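Long-range contacts in mannuronan C5-epimerase (Pseudomonas syringae pv. tomato, PDB 4NK6), which catalyses the C5 epimerisation of beta-D-mannuronate to alpha-L-guluronate in alginate and helps guide the new polymer safely through the periplasm: residues A[334-339]-A[360-365]; A[381-386]-A[422-427]; A[353-358]-A[376-381]. One frame throughout, in Å; residues are numbered along the deposited sequence.

Contact 1. Residues A[334-339]-A[360-365]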
loop_
_atom_site.group_PDB
_atom_site.type_symbol
_atom_site.label_atom_id
_atom_site.label_comp_id
_atom_site.label_asym_id
_atom_site.label_seq_id
_atom_site.Cartn_x
_atom_site.Cartn_y
_atom_site.Cartn_z
ATOM N N ASN A 334 1.234 6.794 16.693
ATOM C CA ASN A 334 1.226 5.390 16.306
ATOM C C ASN A 334 1.726 4.509 17.440
ATOM O O ASN A 334 2.582 4.920 18.222
ATOM C CB ASN A 334 2.084 5.170 15.060
ATOM C CG ASN A 334 1.572 5.937 13.860
ATOM O OD1 ASN A 334 0.547 5.580 13.281
ATOM N ND2 ASN A 334 2.300 6.982 13.460
ATOM N N GLU A 335 1.168 3.308 17.548
ATOM C CA GLU A 335 1.668 2.321 18.493
ATOM C C GLU A 335 2.548 1.408 17.664
ATOM O O GLU A 335 2.062 0.710 16.775
ATOM C CB GLU A 335 0.517 1.524 19.110
ATOM C CG GLU A 335 -0.714 2.346 19.443
ATOM C CD GLU A 335 -0.672 2.952 20.835
ATOM O OE1 GLU A 335 0.395 2.899 21.487
ATOM O OE2 GLU A 335 -1.719 3.474 21.282
ATOM N N ILE A 336 3.851 1.442 17.920
ATOM C CA ILE A 336 4.809 0.744 17.068
ATOM C C ILE A 336 5.694 -0.137 17.931
ATOM O O ILE A 336 6.558 0.357 18.649
ATOM C CB ILE A 336 5.679 1.758 16.295
ATOM C CG1 ILE A 336 4.780 2.668 15.454
ATOM C CG2 ILE A 336 6.682 1.029 15.406
ATOM C CD1 ILE A 336 5.486 3.886 14.866
ATOM N N TYR A 337 5.481 -1.444 17.868
ATOM C CA TYR A 337 6.023 -2.303 18.909
ATOM C C TYR A 337 6.370 -3.704 18.448
ATOM O O TYR A 337 5.767 -4.218 17.523
ATOM C CB TYR A 337 5.062 -2.352 20.120
ATOM C CG TYR A 337 3.655 -2.864 19.830
ATOM C CD1 TYR A 337 2.667 -2.009 19.354
ATOM C CD2 TYR A 337 3.316 -4.191 20.055
ATOM C CE1 TYR A 337 1.381 -2.466 19.093
ATOM C CE2 TYR A 337 2.022 -4.664 19.801
ATOM C CZ TYR A 337 1.063 -3.789 19.321
ATOM O OH TYR A 337 -0.213 -4.234 19.053
ATOM N N GLN A 338 7.362 -4.312 19.092
ATOM C CA GLN A 338 7.656 -5.727 18.876
ATOM C C GLN A 338 8.024 -6.050 17.430
ATOM O O GLN A 338 7.911 -7.195 16.994
ATOM C CB GLN A 338 6.495 -6.619 19.371
ATOM C CG GLN A 338 6.250 -6.491 20.883
ATOM C CD GLN A 338 5.058 -7.307 21.387
ATOM O OE1 GLN A 338 4.153 -7.665 20.631
ATOM N NE2 GLN A 338 5.059 -7.599 22.675
ATOM N N ASN A 339 8.478 -5.043 16.691
ATOM C CA ASN A 339 9.047 -5.297 15.365
ATOM C C ASN A 339 10.457 -5.851 15.516
ATOM O O ASN A 339 11.122 -5.584 16.520
ATOM C CB ASN A 339 9.009 -4.029 14.513
ATOM C CG ASN A 339 7.587 -3.552 14.271
ATOM O OD1 ASN A 339 6.857 -4.138 13.465
ATOM N ND2 ASN A 339 7.176 -2.498 14.984
ATOM N N ILE A 360 7.692 0.893 21.365
ATOM C CA ILE A 360 7.895 0.048 22.532
ATOM C C ILE A 360 8.412 -1.329 22.156
ATOM O O ILE A 360 7.847 -1.978 21.290
ATOM C CB ILE A 360 6.541 -0.188 23.271
ATOM C CG1 ILE A 360 5.767 1.123 23.436
ATOM C CG2 ILE A 360 6.783 -0.885 24.602
ATOM C CD1 ILE A 360 6.478 2.171 24.321
ATOM N N ALA A 361 9.466 -1.782 22.828
ATOM C CA ALA A 361 9.908 -3.173 22.733
ATOM C C ALA A 361 10.154 -3.663 21.311
ATOM O O ALA A 361 9.860 -4.806 21.000
ATOM C CB ALA A 361 8.909 -4.125 23.471
ATOM N N ASN A 362 10.683 -2.803 20.446
ATOM C CA ASN A 362 11.219 -3.276 19.172
ATOM C C ASN A 362 12.612 -3.863 19.407
ATOM O O ASN A 362 13.310 -3.430 20.319
ATOM C CB ASN A 362 11.240 -2.147 18.136
ATOM C CG ASN A 362 9.853 -1.552 17.900
ATOM O OD1 ASN A 362 9.041 -2.111 17.161
ATOM N ND2 ASN A 362 9.575 -0.420 18.540
ATOM N N ARG A 363 13.015 -4.859 18.618
ATOM C CA ARG A 363 14.230 -5.609 18.945
ATOM C C ARG A 363 15.495 -4.771 18.813
ATOM O O ARG A 363 16.474 -5.000 19.519
ATOM C CB ARG A 363 14.349 -6.900 18.117
ATOM C CG ARG A 363 13.341 -7.977 18.512
ATOM C CD ARG A 363 13.478 -9.242 17.678
ATOM N NE ARG A 363 12.357 -10.145 17.913
ATOM C CZ ARG A 363 12.272 -11.379 17.426
ATOM N NH1 ARG A 363 13.251 -11.867 16.673
ATOM N NH2 ARG A 363 11.212 -12.129 17.698
ATOM N N ARG A 364 15.474 -3.809 17.903
ATOM C CA ARG A 364 16.636 -2.941 17.708
ATOM C C ARG A 364 16.360 -1.539 18.261
ATOM O O ARG A 364 16.046 -1.416 19.441
ATOM C CB ARG A 364 17.106 -2.959 16.247
ATOM C CG ARG A 364 17.645 -4.347 15.846
ATOM C CD ARG A 364 18.334 -4.385 14.474
ATOM N NE ARG A 364 19.497 -3.500 14.403
ATOM C CZ ARG A 364 20.723 -3.835 14.811
ATOM N NH1 ARG A 364 21.718 -2.965 14.712
ATOM N NH2 ARG A 364 20.958 -5.034 15.324
ATOM N N HIS A 365 16.469 -0.493 17.445
ATOM C CA HIS A 365 16.277 0.870 17.960
ATOM C C HIS A 365 14.817 1.314 17.929
ATOM O O HIS A 365 14.071 0.925 17.040
ATOM C CB HIS A 365 17.111 1.883 17.161
ATOM C CG HIS A 365 18.553 1.507 17.022
ATOM N ND1 HIS A 365 19.471 1.688 18.035
ATOM C CD2 HIS A 365 19.232 0.944 15.994
ATOM C CE1 HIS A 365 20.655 1.250 17.636
ATOM N NE2 HIS A 365 20.537 0.801 16.399
#
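The amides of Asn339 and Asn362 lie side by side and nearly coplanar, their planes 6° apart, and Asn339 ND2 gives a hydrogen in its own amide plane to Asn362 OD1 at 2.9 Å. The same oxygen also accepts Asn339 N, at 3.0 Å, so two bonds from one residue fix the rotation of the Asn362 amide. At the other end of that amide, ND2 of Asn362 reaches Ile336 O at 3.1 Å. It comes from above the carbonyl plane, while Ile360 N binds the same oxygen from the opposite face. The Tyr337 ring has Gln338 CG at its edge and stacks with His313. With chi1 at 59°, its CG sits between the backbone N and the carbonyl carbon, which leads the ring away from 360-365 and leaves CB to make the contact, 3.0 Å from Ile360 O and 4.1 Å from Ile360 CB. Backbone pairing is parallel: Tyr337 stands opposite Ile360, and Gln338 N donates to Ile360 O. Farther on, past the turn, Arg363 N makes a 2.9 Å bond to Asn339 O. The asparagines belong to a longer row, because Asn315 ND2 reaches Asn339 OD1 on one side and Asn362 N binds Asn385 OD1 on the other. Strand 330-337 lies between strand 306-308 and the pair 353-355 and 358-360, and the turn that follows 358-360 leads into strand 367-370, so the contact joins one coil of the right-handed beta-helix to the next.

Contact 2. Residues A[381-386]-A[422-427]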
loop_
_atom_site.group_PDB
_atom_site.type_symbol
_atom_site.label_atom_id
_atom_site.label_comp_id
_atom_site.label_asym_id
_atom_site.label_seq_id
_atom_site.Cartn_x
_atom_site.Cartn_y
_atom_site.Cartn_z
ATOM N N VAL A 381 7.506 8.623 22.877
ATOM C CA VAL A 381 7.901 7.738 23.951
ATOM C C VAL A 381 8.594 6.531 23.335
ATOM O O VAL A 381 7.996 5.815 22.532
ATOM C CB VAL A 381 6.684 7.270 24.752
ATOM C CG1 VAL A 381 7.096 6.203 25.736
ATOM C CG2 VAL A 381 6.017 8.461 25.464
ATOM N N ALA A 382 9.857 6.321 23.697
ATOM C CA ALA A 382 10.611 5.162 23.230
ATOM C C ALA A 382 11.078 4.381 24.444
ATOM O O ALA A 382 11.964 4.816 25.180
ATOM C CB ALA A 382 11.811 5.595 22.380
ATOM N N MET A 383 10.475 3.220 24.654
ATOM C CA MET A 383 10.730 2.463 25.861
ATOM C C MET A 383 10.979 0.999 25.579
ATOM O O MET A 383 10.313 0.399 24.734
ATOM C CB MET A 383 9.537 2.582 26.810
ATOM C CG MET A 383 9.525 3.841 27.659
ATOM S SD MET A 383 8.422 3.632 29.085
ATOM C CE MET A 383 9.289 2.359 30.008
ATOM N N ALA A 384 11.938 0.438 26.301
ATOM C CA ALA A 384 12.151 -1.002 26.322
ATOM C C ALA A 384 12.558 -1.574 24.968
ATOM O O ALA A 384 12.387 -2.762 24.723
ATOM C CB ALA A 384 10.898 -1.726 26.862
ATOM N N ASN A 385 13.090 -0.730 24.091
ATOM C CA ASN A 385 13.633 -1.224 22.837
ATOM C C ASN A 385 14.942 -1.923 23.104
ATOM O O ASN A 385 15.626 -1.611 24.077
ATOM C CB ASN A 385 13.792 -0.087 21.826
ATOM C CG ASN A 385 12.459 0.548 21.470
ATOM O OD1 ASN A 385 11.677 -0.019 20.708
ATOM N ND2 ASN A 385 12.179 1.715 22.045
ATOM N N GLY A 386 15.291 -2.877 22.251
ATOM C CA GLY A 386 16.469 -3.697 22.480
ATOM C C GLY A 386 17.759 -2.899 22.441
ATOM O O GLY A 386 18.716 -3.206 23.151
ATOM N N LEU A 422 12.374 8.744 26.979
ATOM C CA LEU A 422 13.246 7.667 26.536
ATOM C C LEU A 422 13.650 6.913 27.775
ATOM O O LEU A 422 14.337 7.475 28.620
ATOM C CB LEU A 422 14.514 8.243 25.897
ATOM C CG LEU A 422 14.294 9.320 24.841
ATOM C CD1 LEU A 422 15.621 9.885 24.324
ATOM C CD2 LEU A 422 13.447 8.768 23.687
ATOM N N SER A 423 13.230 5.658 27.913
ATOM C CA SER A 423 13.601 4.917 29.119
ATOM C C SER A 423 13.583 3.402 28.951
ATOM O O SER A 423 12.901 2.876 28.073
ATOM C CB SER A 423 12.730 5.343 30.306
ATOM O OG SER A 423 11.366 5.100 30.043
ATOM N N SER A 424 14.373 2.721 29.778
ATOM C CA SER A 424 14.467 1.255 29.779
ATOM C C SER A 424 14.957 0.646 28.467
ATOM O O SER A 424 14.755 -0.541 28.228
ATOM C CB SER A 424 13.125 0.616 30.157
ATOM O OG SER A 424 12.646 1.125 31.382
ATOM N N ASN A 425 15.612 1.441 27.625
ATOM C CA ASN A 425 16.146 0.905 26.368
ATOM C C ASN A 425 17.441 0.151 26.610
ATOM O O ASN A 425 18.226 0.511 27.491
ATOM C CB ASN A 425 16.315 2.009 25.319
ATOM C CG ASN A 425 14.998 2.682 24.975
ATOM O OD1 ASN A 425 14.156 2.103 24.283
ATOM N ND2 ASN A 425 14.804 3.905 25.465
ATOM N N GLY A 426 17.648 -0.917 25.849
ATOM C CA GLY A 426 18.756 -1.820 26.098
ATOM C C GLY A 426 20.128 -1.171 26.062
ATOM O O GLY A 426 20.977 -1.495 26.886
ATOM N N SER A 427 20.349 -0.250 25.124
ATOM C CA SER A 427 21.688 0.321 24.939
ATOM C C SER A 427 21.818 1.770 25.414
ATOM O O SER A 427 22.894 2.360 25.333
ATOM C CB SER A 427 22.128 0.207 23.470
ATOM O OG SER A 427 22.227 -1.152 23.076
HETATM O O HOH W 1 21.833 -3.448 24.095
#
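Asn385 and Asn425 share a first torsion, chi1 -62° and -61°, which sets each CG opposite the carbonyl carbon and brings the two amides side by side, pointing the same way. Asn385 ND2 then meets Asn425 OD1 at 3.0 Å, and Asn385 N shares that oxygen. From the other end of its amide, Asn425 ND2 spans back to Ala382 O at 3.0 Å, above the carbonyl plane, while Ser423 N takes the opposite face. Met383 bends at chi3, 66°, so its thioether end curls round the Ser423 hydroxyl: CG is 3.3 Å and CE 3.4 Å from Ser423 OG. That hydroxyl has its own polar partner in Glu421 OE1. On the other face of the paired strands Ala382 CB packs against Leu422 CD2 at 3.8 Å. The strands run parallel, Ala382 beside Leu422 and Met383 beside Ser423, with Ala384 N bonded to Ser423 O. Beyond the asparagines Gly426 N continues the pairing with a 2.8 Å bond to Asn385 O, and Gly426 CA closes to 3.3 Å from Gly386 O. Chemically, the chain's own polar groups hold the two successive turns to each other: each asparagine amide serves both backbone and neighbour, and with Asn385 buried, these bonds satisfy polar groups that would otherwise be costly to bury, while apolar contact is confined to small patches.

Contact 3. Residues A[353-358]-A[376-381]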
loop_
_atom_site.group_PDB
_atom_site.type_symbol
_atom_site.label_atom_id
_atom_site.label_comp_id
_atom_site.label_asym_id
_atom_site.label_seq_id
_atom_site.Cartn_x
_atom_site.Cartn_y
_atom_site.Cartn_z
ATOM N N LEU A 353 7.989 15.322 10.657
ATOM C CA LEU A 353 7.606 15.457 12.055
ATOM C C LEU A 353 7.148 14.113 12.614
ATOM O O LEU A 353 6.265 13.465 12.048
ATOM C CB LEU A 353 6.483 16.501 12.201
ATOM C CG LEU A 353 5.825 16.636 13.580
ATOM C CD1 LEU A 353 6.830 17.083 14.653
ATOM C CD2 LEU A 353 4.608 17.578 13.550
ATOM N N LEU A 354 7.765 13.691 13.715
ATOM C CA LEU A 354 7.309 12.531 14.472
ATOM C C LEU A 354 6.754 13.040 15.799
ATOM O O LEU A 354 7.503 13.566 16.623
ATOM C CB LEU A 354 8.459 11.539 14.706
ATOM C CG LEU A 354 8.789 10.528 13.598
ATOM C CD1 LEU A 354 9.028 11.196 12.246
ATOM C CD2 LEU A 354 9.983 9.661 13.979
ATOM N N TRP A 355 5.442 12.905 15.988
ATOM C CA TRP A 355 4.767 13.447 17.171
ATOM C C TRP A 355 4.004 12.398 17.969
ATOM O O TRP A 355 3.054 11.800 17.463
ATOM C CB TRP A 355 3.771 14.543 16.778
ATOM C CG TRP A 355 3.205 15.262 17.974
ATOM C CD1 TRP A 355 2.335 14.758 18.909
ATOM C CD2 TRP A 355 3.477 16.613 18.373
ATOM N NE1 TRP A 355 2.055 15.710 19.859
ATOM C CE2 TRP A 355 2.740 16.858 19.553
ATOM C CE3 TRP A 355 4.259 17.643 17.840
ATOM C CZ2 TRP A 355 2.773 18.091 20.214
ATOM C CZ3 TRP A 355 4.291 18.864 18.499
ATOM C CH2 TRP A 355 3.554 19.076 19.671
ATOM N N GLY A 356 4.395 12.212 19.227
ATOM C CA GLY A 356 3.596 11.442 20.170
ATOM C C GLY A 356 3.434 9.964 19.861
ATOM O O GLY A 356 2.434 9.349 20.233
ATOM N N ASN A 357 4.419 9.388 19.180
ATOM C CA ASN A 357 4.409 7.960 18.908
ATOM C C ASN A 357 4.873 7.196 20.126
ATOM O O ASN A 357 5.736 7.658 20.861
ATOM C CB ASN A 357 5.328 7.627 17.739
ATOM C CG ASN A 357 4.903 8.307 16.472
ATOM O OD1 ASN A 357 3.946 7.886 15.829
ATOM N ND2 ASN A 357 5.607 9.376 16.102
ATOM N N ARG A 358 4.299 6.021 20.329
ATOM C CA ARG A 358 4.725 5.151 21.405
ATOM C C ARG A 358 5.452 3.965 20.789
ATOM O O ARG A 358 4.836 3.067 20.214
ATOM C CB ARG A 358 3.522 4.727 22.246
ATOM C CG ARG A 358 2.947 5.885 23.069
ATOM C CD ARG A 358 1.711 5.473 23.843
ATOM N NE ARG A 358 0.559 5.370 22.965
ATOM C CZ ARG A 358 -0.242 6.388 22.677
ATOM N NH1 ARG A 358 -0.010 7.581 23.210
ATOM N NH2 ARG A 358 -1.277 6.209 21.874
ATOM N N LYS A 376 12.019 16.449 13.356
ATOM C CA LYS A 376 11.458 16.904 14.620
ATOM C C LYS A 376 10.845 15.738 15.380
ATOM O O LYS A 376 9.963 15.046 14.874
ATOM C CB LYS A 376 10.443 18.027 14.387
ATOM C CG LYS A 376 11.074 19.256 13.743
ATOM C CD LYS A 376 10.067 20.367 13.474
ATOM C CE LYS A 376 10.762 21.594 12.873
ATOM N NZ LYS A 376 9.793 22.667 12.509
ATOM N N LEU A 377 11.342 15.504 16.589
ATOM C CA LEU A 377 10.850 14.413 17.421
ATOM C C LEU A 377 10.169 15.017 18.636
ATOM O O LEU A 377 10.828 15.397 19.609
ATOM C CB LEU A 377 11.999 13.491 17.848
ATOM C CG LEU A 377 12.822 12.817 16.735
ATOM C CD1 LEU A 377 13.858 11.863 17.308
ATOM C CD2 LEU A 377 11.941 12.084 15.741
ATOM N N TYR A 378 8.848 15.134 18.572
ATOM C CA TYR A 378 8.102 15.787 19.644
ATOM C C TYR A 378 7.230 14.795 20.412
ATOM O O TYR A 378 6.450 14.042 19.820
ATOM C CB TYR A 378 7.234 16.915 19.084
ATOM C CG TYR A 378 7.950 18.236 18.859
ATOM C CD1 TYR A 378 8.902 18.375 17.857
ATOM C CD2 TYR A 378 7.656 19.354 19.644
ATOM C CE1 TYR A 378 9.557 19.597 17.642
ATOM C CE2 TYR A 378 8.304 20.573 19.438
ATOM C CZ TYR A 378 9.254 20.679 18.430
ATOM O OH TYR A 378 9.904 21.880 18.220
ATOM N N GLU A 379 7.380 14.801 21.734
ATOM C CA GLU A 379 6.533 14.028 22.637
ATOM C C GLU A 379 6.546 12.522 22.390
ATOM O O GLU A 379 5.636 11.824 22.831
ATOM C CB GLU A 379 5.082 14.547 22.616
ATOM C CG GLU A 379 4.927 16.029 22.985
ATOM C CD GLU A 379 5.442 16.355 24.377
ATOM O OE1 GLU A 379 5.364 15.483 25.264
ATOM O OE2 GLU A 379 5.931 17.485 24.586
ATOM N N ASN A 380 7.559 12.016 21.688
ATOM C CA ASN A 380 7.652 10.575 21.475
ATOM C C ASN A 380 8.060 9.818 22.729
ATOM O O ASN A 380 8.848 10.303 23.544
ATOM C CB ASN A 380 8.609 10.229 20.334
ATOM C CG ASN A 380 8.133 10.768 19.007
ATOM O OD1 ASN A 380 7.212 10.217 18.396
ATOM N ND2 ASN A 380 8.750 11.853 18.555
ATOM N N VAL A 381 7.506 8.623 22.877
ATOM C CA VAL A 381 7.901 7.738 23.951
ATOM C C VAL A 381 8.594 6.531 23.335
ATOM O O VAL A 381 7.996 5.815 22.532
ATOM C CB VAL A 381 6.684 7.270 24.752
ATOM C CG1 VAL A 381 7.096 6.203 25.736
ATOM C CG2 VAL A 381 6.017 8.461 25.464
#
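Strands 353-355 and 376-378 run parallel, 10° apart in direction and 4.9 Å between axes, and are stitched by Leu354 N to Lys376 O, Tyr378 N to Leu354 O and Gly356 N to Tyr378 O. On one face of the pair, Trp355 swings its CG opposite the backbone N (chi1 -172°), which lays the indole over the neighbouring strand. Tyr378 CB sits over a face of that indole near its rim, 3.3 Å from Trp355 CE3, with Glu379 CG alongside, 4.1 Å from Trp355 CZ2. The six-membered ring of Trp355 and the Tyr378 ring are nearly parallel, 7° apart, but displaced so far that they barely overlap. The Tyr378 hydroxyl is hydrogen-bonded to Glu24 OE2. Leu353 CD1 touches the same tyrosine at CD1, 4.0 Å away. On the reverse face Leu354 and Leu377 lie alongside, their CD2 atoms 3.6 Å apart. At the bend, Gly356 takes a positive phi, and Asn380 ND2 reaches Leu354 O at 2.9 Å from above its carbonyl plane, giving that oxygen a second donor. Asn380 OD1 accepts both Asn357 N and Asn357 ND2, the latter at 2.9 Å, and Val381 N donates to Asn357 O, resuming the parallel pairing beyond the bend. Stacked coils, with Leu354 and Leu377 packed on the inner face and asparagines lined up at a turn, are typical of the pectate-lyase-like right-handed beta-helix.

In the fold
All three contacts join successive coils of the beta-helix, and all reuse one device, an asparagine amide bridging backbone and neighbour. Contacts 1 and 2 share a row of asparagines and are tied further by a probable hydrogen bond from Gly386 N to Asn362 O. Contact 3 lies at another corner, some 14 Å between centres from either, sharing Val381 with contact 2 and tied to contact 1 by the Glu335 to Arg358 salt bridge. Contact 3 is the most buried, with paired leucines and aromatics and no fully exposed residue touching; contacts 1 and 2 have two and four, and rely mainly on polar bonds. None lies at the annotated active site.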